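Local coordinates for probable branched-chain amino acid ABC transporter, amino acid binding protein (Thermus thermophilus, PDB 3LKB) that probably binds branched-chain amino acids such as valine and delivers them to an ABC transporter for uptake into the cell, at residues 29-34 with 51-56; 56-61 with 153-158; 61-66 with 84-89; 78-83 with 291-296; 108-113 with 119-124. The protein carries 2 engineered substitutions. All blocks are in the same frame, centred on the assembly; numbering follows the deposited sequence.

Contact 1: residues 29-34 with 51-56; sequences AAVEDY and CVVRDD
While E32 and V53 close the contact through hydrocarbon, the neighbouring D33 OD2 is gripped by two groups, R277 NE in a salt bridge and Y287 OH in a hydrogen bond. E32 keeps CG anti to the backbone N (chi1 -174°) and runs on extended, which carries its stem past V53 at about a right angle. E32 CB rests 4.0 Å from V53 CG2, and E32 OE1 lies at the same distance from V53 CB. The long glutamate suits a half-open place: its methylenes pack, while its carboxylate reaches past them and makes a long, weak ion pair with K36. C51 points its thiol at the helix backbone, SG 3.6 Å from E32 CA and 3.9 Å from E32 CG, a close approach that suits a small, weakly polar side chain. V31 adds a looser touch, its CG1 4.4 Å from V53 CG2. The axes of the short segments 29-34 and 51-55 pass 8.6 Å apart at 170°, nearly antiparallel. That is the geometry of a beta-alpha-beta crossover, in which helix 21-41 joins the parallel strands 6-14 and 47-55.

Contact 2: residues 56-61 with 153-158; sequences DQYNNA and SPFGRA. With VAL (valine), chain C.
Y58 and F155 meet at about a right angle, the phenol of one ending against the base of the other: Y58 OH lies 3.3 Å from F155 CB. The edge of the Y58 ring is turned to S153 CB and to one methyl of the bound valine, though the spacing between that methyl and the hydroxyl is doubtful in the model. F155 offers its flat side instead. With CG anti to the backbone N (chi1 153°), its ring turns one face to the ligand, and the amino nitrogen of valine sits 3.6 Å above the plane, over the centre. A water lies 2.9 Å from Y58 OH and 3.3 Å from F155 N, the latter bond weak. Y58 belongs to a type I' turn, and its N gives D56 OD1 a bond of 2.8 Å (158°), closing an Asx turn. S153 is the N-cap of helix 154-157, its OG weakly accepting from G156 N at 3.4 Å and also bonded to H151 ND1. Next to Y58, N59 ND2 bonds to G276 O of the second subunit. Y58 and F155 line the valine pocket, consistent with the cleft between the two lobes of a periplasmic binding protein. The chemistry implies an aromatic wall beside the amino acid, on which an ammonium over the electron-rich face of F155 would probably be favoured, while a water, held only weakly by F155 N, connects the tyrosine hydroxyl to the start of helix 154-157.

Contact 3: residues 61-66 with 84-89; sequences ANTQRF and TGANLQ. With VAL (valine), chain C.
T63 and A86 form the tight part of this contact, T63 CG2 sitting 3.9 Å from A86 CB where the two backbones come nearest, 6.8 Å between their CA atoms. The T63 methyl, with CG2 anti to the backbone N, faces the other helix, while OG1 bonds to D56 OD2 and N59 O, in the turn leading into helix 60-72. Alanine suits the facing place because a single methyl lets the helices draw close. Helices 60-72 and 84-97 come before and after strand 79-81 in the sequence, in the alternating alpha/beta fold of this lobe, and the first turn of 84-97 carries T84 of the valine pocket, its OG1 bonded to S105 OG. Toward solvent the contact slackens. Q64 and Q89 cross at about a right angle with their amide planes 90° apart, and Q64 OE1 comes only within 4.0 Å of Q89 OE1, acceptor beside acceptor. Q64 NE2 instead makes a weak bond to E68 OE2.

Contact 4: residues 78-83 with 291-296; sequences VFLSYA and MLAAAI. Engineered in segment 291-296: A293 (natural residue Val), A295 (natural residue Ser). With VAL (valine), chain C.
L80 holds CG anti to its carbonyl carbon (chi1 -64°) and sends CD1 on in line (chi2 174°), which spreads its two methyls over the turn at A293 and A294. L80 CD2 lies 3.7 Å from A293 O and 4.2 Å from A293 CB; L80 CD1 meets A294 CA at 4.2 Å. Leucine fits here because its forked end covers helix backbone as well as a side chain; A293 is engineered, valine in the natural sequence. Y82 lays one ring face against the carboxyl end of the bound valine, whose C atom stands 3.9 Å above the ring centre, and A83, the N-cap of helix 84-97, lies beside the ligand side chain. With a serine at Y82 the ring face would be gone, and the carboxyl end of the ligand would probably be left less confined on that side. Around the contact, L80 also touches V31 of helix 21-41, I296 of helix 285-308 packs on I102 of strand 101-103, and L292 on P122 and T123.

Contact 5: residues 108-113 with 119-124; sequences IELIDP and IFLPTT
Apolar contacts come first: I111 CG2 lies 3.9 Å from I119 CG2, and L110 CB is 4.0 Å from I119 CG2. I111 CG1 also reaches L121 CD2 at 3.8 Å; it gets there because CG1 stands between the backbone N and the carbonyl carbon (chi1 48°). I119 and L121 face the loop while F120 between them turns away, the alternation of an extended chain, and branched residues fill that side well. A second kind of contact sets methyls against carbonyl oxygens: I119 CD1 is 3.3 Å from L110 O, and I111 CG2 only 3.1 Å from I119 O, a tight fit. Replacing I119 by an alanine would probably leave L110 and I111 with a gap where its CG2 and CD1 now pack. Backbone bonds join L121 to H350 and G352, the latter a sodium ligand. A loop whose apolar side is buried against the chain entering 121-123, with a corner at P122, is consistent with the link between lobes of a type I periplasmic binding protein.

Overall arrangement
Contacts 2, 3 and 4 hold residues of the valine pocket; contacts 1 and 5 do not. Contacts 2 and 3 have centres about 8 Å apart and share A61, and N60 OD1 packs 3.3 Å from A86 N. Contact 1 lies about 9 Å, centre to centre, from contact 4, where Y34 CD1 meets M291 CG at 3.6 Å. Across the pocket wall Y58 CE1 of contact 2 reaches A83 CB of contact 4 at 3.3 Å. Contact 5 adjoins contacts 3 and 4: its L110 packs on N87 and L88, and its P122 CB lies 4.0 Å from I296 CD1. The side chain of L110 is about 7 Å from the valine, that of V31 in contact 1 about 11 Å.

Contact 1: residues 29-34 with 51-56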
# COMPACT_ATOMS: atom_id res chain seq x y z
N ALA A 29 -8.20 -0.44 -6.38
CA ALA A 29 -9.08 -1.49 -5.90
C ALA A 29 -10.49 -1.33 -6.51
O ALA A 29 -11.14 -2.31 -6.89
CB ALA A 29 -9.11 -1.46 -4.31
N ALA A 30 -10.96 -0.09 -6.57
CA ALA A 30 -12.29 0.20 -7.14
C ALA A 30 -12.34 -0.21 -8.60
O ALA A 30 -13.34 -0.74 -9.06
CB ALA A 30 -12.66 1.68 -6.97
N VAL A 31 -11.26 0.01 -9.35
CA VAL A 31 -11.30 -0.32 -10.78
C VAL A 31 -11.48 -1.85 -10.92
O VAL A 31 -12.30 -2.34 -11.68
CB VAL A 31 -10.02 0.12 -11.50
CG1 VAL A 31 -10.02 -0.42 -12.89
CG2 VAL A 31 -9.86 1.61 -11.51
N GLU A 32 -10.67 -2.60 -10.16
CA GLU A 32 -10.70 -4.03 -10.23
C GLU A 32 -12.07 -4.53 -9.81
O GLU A 32 -12.64 -5.38 -10.47
CB GLU A 32 -9.64 -4.63 -9.32
CG GLU A 32 -9.56 -6.13 -9.48
CD GLU A 32 -8.33 -6.75 -8.82
OE1 GLU A 32 -7.22 -6.15 -8.88
OE2 GLU A 32 -8.50 -7.85 -8.24
N ASP A 33 -12.61 -3.96 -8.73
CA ASP A 33 -13.92 -4.37 -8.23
C ASP A 33 -15.09 -4.13 -9.19
O ASP A 33 -15.94 -5.01 -9.40
CB ASP A 33 -14.21 -3.76 -6.85
CG ASP A 33 -13.34 -4.38 -5.78
OD1 ASP A 33 -12.64 -5.34 -6.16
OD2 ASP A 33 -13.31 -3.91 -4.62
N TYR A 34 -15.10 -2.95 -9.75
CA TYR A 34 -16.17 -2.57 -10.66
C TYR A 34 -16.15 -3.45 -11.91
O TYR A 34 -17.19 -3.89 -12.40
CB TYR A 34 -15.99 -1.11 -11.05
CG TYR A 34 -17.24 -0.63 -11.71
CD1 TYR A 34 -18.31 -0.32 -10.92
CD2 TYR A 34 -17.29 -0.54 -13.08
CE1 TYR A 34 -19.48 0.08 -11.49
CE2 TYR A 34 -18.47 -0.15 -13.67
CZ TYR A 34 -19.55 0.15 -12.87
OH TYR A 34 -20.72 0.52 -13.46
N CYS A 51 -9.58 -7.85 -16.56
CA CYS A 51 -9.24 -6.75 -15.68
C CYS A 51 -7.74 -6.71 -15.39
O CYS A 51 -7.24 -7.57 -14.73
CB CYS A 51 -9.94 -6.92 -14.36
SG CYS A 51 -9.43 -5.53 -13.30
N VAL A 52 -7.05 -5.71 -15.90
CA VAL A 52 -5.64 -5.61 -15.68
C VAL A 52 -5.31 -4.34 -14.90
O VAL A 52 -5.48 -3.22 -15.39
CB VAL A 52 -4.87 -5.73 -16.97
CG1 VAL A 52 -3.40 -5.58 -16.69
CG2 VAL A 52 -5.20 -7.08 -17.64
N VAL A 53 -4.86 -4.56 -13.66
CA VAL A 53 -4.57 -3.50 -12.70
C VAL A 53 -3.10 -3.60 -12.32
O VAL A 53 -2.72 -4.54 -11.61
CB VAL A 53 -5.44 -3.67 -11.45
CG1 VAL A 53 -4.85 -2.90 -10.29
CG2 VAL A 53 -6.87 -3.20 -11.75
N ARG A 54 -2.29 -2.66 -12.80
CA ARG A 54 -0.83 -2.69 -12.58
C ARG A 54 -0.40 -1.63 -11.58
O ARG A 54 -0.85 -0.47 -11.63
CB ARG A 54 -0.06 -2.45 -13.90
CG ARG A 54 -0.52 -3.30 -15.09
CD ARG A 54 0.50 -4.32 -15.50
NE ARG A 54 0.18 -5.66 -15.05
CZ ARG A 54 0.14 -6.74 -15.84
NH1 ARG A 54 0.39 -6.65 -17.15
NH2 ARG A 54 -0.13 -7.93 -15.31
N ASP A 55 0.45 -2.02 -10.66
CA ASP A 55 1.08 -1.14 -9.76
C ASP A 55 2.37 -0.63 -10.40
O ASP A 55 3.35 -1.36 -10.46
CB ASP A 55 1.44 -1.92 -8.50
CG ASP A 55 2.14 -1.06 -7.43
OD1 ASP A 55 2.05 0.20 -7.45
OD2 ASP A 55 2.78 -1.66 -6.56
N ASP A 56 2.37 0.64 -10.84
CA ASP A 56 3.58 1.28 -11.34
C ASP A 56 4.37 2.02 -10.28
O ASP A 56 5.40 2.59 -10.61
CB ASP A 56 3.26 2.26 -12.48
CG ASP A 56 2.28 3.40 -12.05
OD1 ASP A 56 2.30 3.85 -10.87
OD2 ASP A 56 1.49 3.83 -12.94

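Contact 2: residues 56-61 with 153-158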
# COMPACT_ATOMS: atom_id res chain seq x y z
N ASP A 56 2.37 0.64 -10.84
CA ASP A 56 3.58 1.28 -11.34
C ASP A 56 4.37 2.02 -10.28
O ASP A 56 5.40 2.59 -10.61
CB ASP A 56 3.26 2.26 -12.48
CG ASP A 56 2.28 3.40 -12.05
OD1 ASP A 56 2.30 3.85 -10.87
OD2 ASP A 56 1.49 3.83 -12.94
N GLN A 57 3.87 2.04 -9.04
CA GLN A 57 4.51 2.73 -7.91
C GLN A 57 4.91 4.19 -8.18
O GLN A 57 5.88 4.70 -7.60
CB GLN A 57 5.70 1.93 -7.40
CG GLN A 57 5.27 0.52 -6.96
CD GLN A 57 6.35 -0.25 -6.27
OE1 GLN A 57 7.44 -0.42 -6.81
NE2 GLN A 57 6.06 -0.71 -5.04
N TYR A 58 4.16 4.86 -9.04
CA TYR A 58 4.40 6.26 -9.34
C TYR A 58 5.69 6.44 -10.11
O TYR A 58 6.28 7.48 -10.05
CB TYR A 58 4.49 7.11 -8.04
CG TYR A 58 3.85 8.46 -8.17
CD1 TYR A 58 2.52 8.57 -8.54
CD2 TYR A 58 4.57 9.64 -7.94
CE1 TYR A 58 1.93 9.80 -8.67
CE2 TYR A 58 3.97 10.89 -8.09
CZ TYR A 58 2.65 10.95 -8.44
OH TYR A 58 2.01 12.13 -8.57
N ASN A 59 6.15 5.38 -10.77
CA ASN A 59 7.34 5.47 -11.58
C ASN A 59 6.93 5.51 -13.07
O ASN A 59 6.43 4.54 -13.63
CB ASN A 59 8.26 4.29 -11.25
CG ASN A 59 9.57 4.29 -12.04
OD1 ASN A 59 9.65 4.75 -13.16
ND2 ASN A 59 10.60 3.73 -11.44
N ASN A 60 7.15 6.66 -13.68
CA ASN A 60 6.74 6.92 -15.06
C ASN A 60 7.25 5.91 -16.09
O ASN A 60 6.50 5.61 -17.02
CB ASN A 60 7.12 8.34 -15.48
CG ASN A 60 6.48 9.41 -14.61
OD1 ASN A 60 5.51 9.18 -13.90
ND2 ASN A 60 7.05 10.58 -14.66
N ALA A 61 8.47 5.37 -15.90
CA ALA A 61 9.02 4.29 -16.74
C ALA A 61 8.27 2.96 -16.61
O ALA A 61 8.05 2.25 -17.63
CB ALA A 61 10.52 4.08 -16.48
N SER A 153 6.14 17.09 -6.84
CA SER A 153 6.02 16.41 -8.11
C SER A 153 5.22 17.30 -8.96
O SER A 153 4.65 18.26 -8.47
CB SER A 153 5.25 15.09 -7.97
OG SER A 153 4.04 15.29 -7.28
N PRO A 154 5.17 16.98 -10.25
CA PRO A 154 4.23 17.61 -11.18
C PRO A 154 2.81 17.66 -10.58
O PRO A 154 2.10 18.63 -10.76
CB PRO A 154 4.26 16.66 -12.40
CG PRO A 154 5.65 16.03 -12.35
CD PRO A 154 5.97 15.90 -10.87
N PHE A 155 2.38 16.60 -9.90
CA PHE A 155 1.08 16.58 -9.17
C PHE A 155 0.91 17.71 -8.12
O PHE A 155 -0.13 18.40 -8.07
CB PHE A 155 0.85 15.19 -8.57
CG PHE A 155 -0.02 15.15 -7.32
CD1 PHE A 155 -1.34 15.62 -7.33
CD2 PHE A 155 0.46 14.55 -6.15
CE1 PHE A 155 -2.16 15.50 -6.18
CE2 PHE A 155 -0.34 14.42 -5.01
CZ PHE A 155 -1.66 14.91 -5.02
N GLY A 156 1.84 17.88 -7.23
CA GLY A 156 1.81 18.99 -6.33
C GLY A 156 1.89 20.34 -6.96
O GLY A 156 1.24 21.22 -6.58
N ARG A 157 2.73 20.46 -7.96
CA ARG A 157 2.90 21.72 -8.63
C ARG A 157 1.78 22.11 -9.59
O ARG A 157 1.66 23.21 -9.90
CB ARG A 157 4.27 21.79 -9.28
CG ARG A 157 5.32 21.66 -8.25
CD ARG A 157 6.71 21.71 -8.69
NE ARG A 157 7.14 20.55 -9.40
CZ ARG A 157 7.90 19.57 -8.96
NH1 ARG A 157 8.30 19.51 -7.74
NH2 ARG A 157 8.21 18.62 -9.78
N ALA A 158 0.96 21.19 -10.03
CA ALA A 158 -0.11 21.44 -10.97
C ALA A 158 -0.92 22.73 -10.85
O ALA A 158 -1.08 23.43 -11.79
CB ALA A 158 -1.02 20.27 -11.03
N VAL C . -1.85 11.66 -7.06
CA VAL C . -2.45 12.17 -8.35
C VAL C . -2.96 11.10 -9.26
O VAL C . -4.13 10.84 -9.12
CB VAL C . -1.50 12.98 -9.20
CG1 VAL C . -0.41 12.18 -9.72
CG2 VAL C . -2.22 13.51 -10.27
O HOH W 1 3.08 13.50 -10.86

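Contact 3: residues 61-66 with 84-89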
# COMPACT_ATOMS: atom_id res chain seq x y z
N ALA A 61 8.47 5.37 -15.90
CA ALA A 61 9.02 4.29 -16.74
C ALA A 61 8.27 2.96 -16.61
O ALA A 61 8.05 2.25 -17.63
CB ALA A 61 10.52 4.08 -16.48
N ASN A 62 7.89 2.60 -15.39
CA ASN A 62 6.97 1.48 -15.25
C ASN A 62 5.66 1.78 -16.00
O ASN A 62 5.22 0.96 -16.79
CB ASN A 62 6.74 1.08 -13.77
CG ASN A 62 8.03 0.60 -13.10
OD1 ASN A 62 8.90 0.13 -13.79
ND2 ASN A 62 8.16 0.75 -11.77
N THR A 63 5.08 2.97 -15.82
CA THR A 63 3.80 3.28 -16.47
C THR A 63 3.86 3.17 -18.01
O THR A 63 2.93 2.68 -18.65
CB THR A 63 3.31 4.68 -16.10
OG1 THR A 63 3.33 4.84 -14.67
CG2 THR A 63 1.90 4.96 -16.68
N GLN A 64 4.96 3.64 -18.60
CA GLN A 64 5.12 3.62 -20.04
C GLN A 64 5.21 2.17 -20.51
O GLN A 64 4.59 1.79 -21.53
CB GLN A 64 6.38 4.42 -20.48
CG GLN A 64 6.48 4.67 -22.02
CD GLN A 64 7.72 5.47 -22.42
OE1 GLN A 64 8.01 6.50 -21.81
NE2 GLN A 64 8.45 4.99 -23.45
N ARG A 65 5.97 1.37 -19.77
CA ARG A 65 6.18 -0.01 -20.18
C ARG A 65 4.84 -0.70 -20.08
O ARG A 65 4.46 -1.40 -21.00
CB ARG A 65 7.25 -0.69 -19.34
CG ARG A 65 7.56 -2.18 -19.71
CD ARG A 65 7.08 -3.23 -18.64
NE ARG A 65 7.70 -2.98 -17.33
CZ ARG A 65 8.70 -3.69 -16.81
NH1 ARG A 65 9.19 -4.73 -17.48
NH2 ARG A 65 9.22 -3.37 -15.61
N PHE A 66 4.09 -0.46 -19.02
CA PHE A 66 2.80 -1.14 -18.86
C PHE A 66 1.77 -0.72 -19.92
O PHE A 66 0.97 -1.52 -20.37
CB PHE A 66 2.22 -0.91 -17.49
CG PHE A 66 3.01 -1.55 -16.39
CD1 PHE A 66 3.75 -2.72 -16.62
CD2 PHE A 66 2.98 -1.00 -15.08
CE1 PHE A 66 4.48 -3.30 -15.60
CE2 PHE A 66 3.68 -1.58 -14.04
CZ PHE A 66 4.44 -2.73 -14.27
N THR A 84 -0.01 12.42 -12.69
CA THR A 84 0.15 13.62 -13.49
C THR A 84 1.40 13.56 -14.36
O THR A 84 1.36 13.85 -15.50
CB THR A 84 0.19 14.91 -12.62
OG1 THR A 84 -1.02 15.10 -11.95
CG2 THR A 84 0.46 16.09 -13.44
N GLY A 85 2.51 13.17 -13.78
CA GLY A 85 3.76 13.17 -14.44
C GLY A 85 3.74 12.21 -15.57
O GLY A 85 4.18 12.51 -16.61
N ALA A 86 3.15 11.06 -15.32
CA ALA A 86 3.06 10.00 -16.31
C ALA A 86 2.18 10.42 -17.46
O ALA A 86 2.59 10.28 -18.62
CB ALA A 86 2.55 8.69 -15.68
N ASN A 87 0.99 10.93 -17.15
CA ASN A 87 0.08 11.42 -18.18
C ASN A 87 0.69 12.51 -19.03
O ASN A 87 0.56 12.46 -20.25
CB ASN A 87 -1.23 11.92 -17.58
CG ASN A 87 -2.17 10.79 -17.23
OD1 ASN A 87 -2.14 10.23 -16.12
ND2 ASN A 87 -3.04 10.46 -18.15
N LEU A 88 1.34 13.51 -18.40
CA LEU A 88 2.10 14.52 -19.20
C LEU A 88 3.06 13.90 -20.23
O LEU A 88 3.06 14.26 -21.39
CB LEU A 88 2.85 15.49 -18.30
CG LEU A 88 1.84 16.44 -17.63
CD1 LEU A 88 2.44 17.23 -16.45
CD2 LEU A 88 1.34 17.42 -18.71
N GLN A 89 3.82 12.91 -19.79
CA GLN A 89 4.84 12.26 -20.57
C GLN A 89 4.23 11.44 -21.72
O GLN A 89 4.75 11.43 -22.80
CB GLN A 89 5.59 11.31 -19.62
CG GLN A 89 7.02 11.34 -19.83
CD GLN A 89 7.84 10.49 -18.85
OE1 GLN A 89 7.83 9.25 -18.90
NE2 GLN A 89 8.60 11.19 -17.99
N VAL C . -1.85 11.66 -7.06
CA VAL C . -2.45 12.17 -8.35
C VAL C . -2.96 11.10 -9.26
O VAL C . -4.13 10.84 -9.12
CB VAL C . -1.50 12.98 -9.20
CG1 VAL C . -0.41 12.18 -9.72
CG2 VAL C . -2.22 13.51 -10.27

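Contact 4: residues 78-83 with 291-296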
# COMPACT_ATOMS: atom_id res chain seq x y z
N VAL A 78 -9.42 1.82 -24.40
CA VAL A 78 -9.39 2.92 -23.38
C VAL A 78 -8.21 2.65 -22.43
O VAL A 78 -7.83 1.50 -22.26
CB VAL A 78 -10.62 2.91 -22.40
CG1 VAL A 78 -10.82 4.33 -21.73
CG2 VAL A 78 -11.86 2.49 -23.07
N PHE A 79 -7.72 3.70 -21.77
CA PHE A 79 -6.60 3.66 -20.84
C PHE A 79 -7.11 4.40 -19.62
O PHE A 79 -7.48 5.57 -19.72
CB PHE A 79 -5.44 4.44 -21.44
CG PHE A 79 -4.21 4.61 -20.54
CD1 PHE A 79 -3.93 3.74 -19.48
CD2 PHE A 79 -3.29 5.63 -20.82
CE1 PHE A 79 -2.78 3.88 -18.68
CE2 PHE A 79 -2.13 5.79 -20.05
CZ PHE A 79 -1.88 4.90 -18.95
N LEU A 80 -7.19 3.69 -18.49
CA LEU A 80 -7.43 4.26 -17.17
C LEU A 80 -6.05 4.57 -16.58
O LEU A 80 -5.24 3.65 -16.36
CB LEU A 80 -8.21 3.28 -16.29
CG LEU A 80 -9.62 2.92 -16.77
CD1 LEU A 80 -10.28 1.86 -15.95
CD2 LEU A 80 -10.47 4.13 -16.74
N SER A 81 -5.73 5.85 -16.41
CA SER A 81 -4.39 6.20 -15.99
C SER A 81 -4.42 6.87 -14.64
O SER A 81 -5.49 7.03 -14.03
CB SER A 81 -3.71 7.14 -16.99
OG SER A 81 -4.39 8.36 -17.05
N TYR A 82 -3.24 7.29 -14.18
CA TYR A 82 -3.09 7.73 -12.81
C TYR A 82 -2.30 9.02 -12.66
O TYR A 82 -2.93 10.08 -12.63
CB TYR A 82 -2.48 6.63 -11.98
CG TYR A 82 -2.40 6.93 -10.51
CD1 TYR A 82 -3.56 7.00 -9.75
CD2 TYR A 82 -1.16 7.10 -9.87
CE1 TYR A 82 -3.53 7.25 -8.40
CE2 TYR A 82 -1.11 7.36 -8.50
CZ TYR A 82 -2.31 7.44 -7.78
OH TYR A 82 -2.31 7.66 -6.42
N ALA A 83 -0.99 8.95 -12.58
CA ALA A 83 -0.12 10.07 -12.23
C ALA A 83 -0.08 11.22 -13.20
O ALA A 83 -0.12 11.02 -14.34
CB ALA A 83 1.23 9.62 -11.94
N MET A 291 -14.10 4.15 -8.95
CA MET A 291 -15.32 3.51 -9.41
C MET A 291 -15.94 4.40 -10.50
O MET A 291 -16.47 3.91 -11.52
CB MET A 291 -16.29 3.24 -8.25
CG MET A 291 -17.42 2.32 -8.64
SD MET A 291 -18.33 1.58 -7.25
CE MET A 291 -16.95 0.57 -6.76
N LEU A 292 -15.86 5.71 -10.32
CA LEU A 292 -16.39 6.59 -11.37
C LEU A 292 -15.58 6.38 -12.67
O LEU A 292 -16.15 6.22 -13.73
CB LEU A 292 -16.41 8.06 -10.90
CG LEU A 292 -16.72 9.10 -11.98
CD1 LEU A 292 -18.17 8.90 -12.46
CD2 LEU A 292 -16.46 10.59 -11.54
N ALA A 293 -14.25 6.36 -12.59
CA ALA A 293 -13.43 6.20 -13.77
C ALA A 293 -13.75 4.88 -14.46
O ALA A 293 -13.95 4.86 -15.68
CB ALA A 293 -11.98 6.25 -13.41
N ALA A 294 -13.78 3.76 -13.71
CA ALA A 294 -14.10 2.48 -14.33
C ALA A 294 -15.54 2.48 -14.88
O ALA A 294 -15.80 1.94 -15.97
CB ALA A 294 -13.95 1.36 -13.34
N ALA A 295 -16.46 3.07 -14.13
CA ALA A 295 -17.86 3.19 -14.58
C ALA A 295 -17.98 3.96 -15.89
O ALA A 295 -18.72 3.55 -16.77
CB ALA A 295 -18.74 3.82 -13.50
N ILE A 296 -17.24 5.07 -16.03
CA ILE A 296 -17.26 5.83 -17.27
C ILE A 296 -16.81 4.94 -18.44
O ILE A 296 -17.53 4.84 -19.46
CB ILE A 296 -16.47 7.14 -17.19
CG1 ILE A 296 -17.08 8.04 -16.12
CG2 ILE A 296 -16.46 7.87 -18.59
CD1 ILE A 296 -16.42 9.42 -15.91
N VAL C . -1.85 11.66 -7.06
CA VAL C . -2.45 12.17 -8.35
C VAL C . -2.96 11.10 -9.26
O VAL C . -4.13 10.84 -9.12
CB VAL C . -1.50 12.98 -9.20
CG1 VAL C . -0.41 12.18 -9.72
CG2 VAL C . -2.22 13.51 -10.27

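Contact 5: residues 108-113 with 119-124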
# COMPACT_ATOMS: atom_id res chain seq x y z
N ILE A 108 -5.36 20.22 -15.12
CA ILE A 108 -6.01 20.82 -16.30
C ILE A 108 -5.15 20.80 -17.59
O ILE A 108 -5.67 20.68 -18.74
CB ILE A 108 -6.46 22.24 -16.01
CG1 ILE A 108 -7.42 22.70 -17.08
CG2 ILE A 108 -5.23 23.19 -15.84
CD1 ILE A 108 -8.79 22.02 -17.04
N GLU A 109 -3.84 20.88 -17.39
CA GLU A 109 -2.87 20.84 -18.48
C GLU A 109 -3.04 19.60 -19.38
O GLU A 109 -2.70 19.62 -20.58
CB GLU A 109 -1.44 20.96 -17.87
CG GLU A 109 -0.28 20.98 -18.88
CD GLU A 109 -0.45 22.06 -19.96
OE1 GLU A 109 -0.99 23.17 -19.65
OE2 GLU A 109 -0.03 21.81 -21.12
N LEU A 110 -3.58 18.53 -18.81
CA LEU A 110 -3.81 17.31 -19.56
C LEU A 110 -4.80 17.47 -20.69
O LEU A 110 -4.65 16.79 -21.69
CB LEU A 110 -4.28 16.18 -18.64
CG LEU A 110 -3.34 15.76 -17.51
CD1 LEU A 110 -3.89 14.52 -16.75
CD2 LEU A 110 -1.90 15.54 -18.00
N ILE A 111 -5.82 18.32 -20.52
CA ILE A 111 -6.82 18.53 -21.57
C ILE A 111 -6.58 19.86 -22.33
O ILE A 111 -7.42 20.29 -23.08
CB ILE A 111 -8.29 18.38 -21.07
CG1 ILE A 111 -8.56 19.16 -19.79
CG2 ILE A 111 -8.60 16.92 -20.70
CD1 ILE A 111 -9.29 20.38 -19.93
N ASP A 112 -5.42 20.48 -22.11
CA ASP A 112 -4.99 21.67 -22.85
C ASP A 112 -4.06 21.26 -23.99
O ASP A 112 -3.45 20.22 -23.90
CB ASP A 112 -4.26 22.66 -21.95
CG ASP A 112 -5.21 23.47 -21.07
OD1 ASP A 112 -6.47 23.38 -21.20
OD2 ASP A 112 -4.67 24.19 -20.21
N PRO A 113 -4.03 22.04 -25.08
CA PRO A 113 -3.24 21.73 -26.28
C PRO A 113 -1.77 21.82 -25.99
O PRO A 113 -1.39 22.53 -25.06
CB PRO A 113 -3.63 22.84 -27.27
CG PRO A 113 -4.39 23.84 -26.45
CD PRO A 113 -5.01 23.11 -25.34
N ILE A 119 -8.05 12.86 -24.05
CA ILE A 119 -7.93 12.75 -22.61
C ILE A 119 -9.15 13.32 -21.95
O ILE A 119 -9.53 14.46 -22.25
CB ILE A 119 -6.70 13.51 -22.16
CG1 ILE A 119 -5.47 12.85 -22.84
CG2 ILE A 119 -6.64 13.60 -20.61
CD1 ILE A 119 -4.18 13.62 -22.65
N PHE A 120 -9.81 12.56 -21.08
CA PHE A 120 -11.04 13.04 -20.47
C PHE A 120 -10.99 12.98 -18.97
O PHE A 120 -10.83 11.92 -18.41
CB PHE A 120 -12.26 12.26 -20.98
CG PHE A 120 -12.48 12.41 -22.44
CD1 PHE A 120 -11.83 11.57 -23.35
CD2 PHE A 120 -13.30 13.42 -22.93
CE1 PHE A 120 -11.99 11.76 -24.72
CE2 PHE A 120 -13.50 13.59 -24.29
CZ PHE A 120 -12.85 12.76 -25.19
N LEU A 121 -11.12 14.15 -18.34
CA LEU A 121 -11.10 14.32 -16.91
C LEU A 121 -12.48 13.99 -16.35
O LEU A 121 -13.47 14.56 -16.81
CB LEU A 121 -10.73 15.77 -16.59
CG LEU A 121 -9.28 16.03 -16.23
CD1 LEU A 121 -8.33 15.12 -16.95
CD2 LEU A 121 -8.88 17.47 -16.42
N PRO A 122 -12.57 13.04 -15.40
CA PRO A 122 -13.87 12.69 -14.85
C PRO A 122 -14.43 13.83 -14.02
O PRO A 122 -15.63 14.00 -14.01
CB PRO A 122 -13.58 11.48 -13.95
CG PRO A 122 -12.37 10.91 -14.45
CD PRO A 122 -11.53 12.10 -14.92
N THR A 123 -13.56 14.61 -13.36
CA THR A 123 -14.05 15.72 -12.51
C THR A 123 -13.28 17.02 -12.64
O THR A 123 -12.34 17.13 -13.41
CB THR A 123 -14.10 15.36 -11.00
OG1 THR A 123 -12.78 15.43 -10.42
CG2 THR A 123 -14.73 13.99 -10.74
N THR A 124 -13.66 18.01 -11.84
CA THR A 124 -12.94 19.28 -11.81
C THR A 124 -11.43 19.13 -11.63
O THR A 124 -10.94 18.11 -11.13
CB THR A 124 -13.45 20.19 -10.69
OG1 THR A 124 -13.29 19.54 -9.41
CG2 THR A 124 -14.92 20.57 -10.96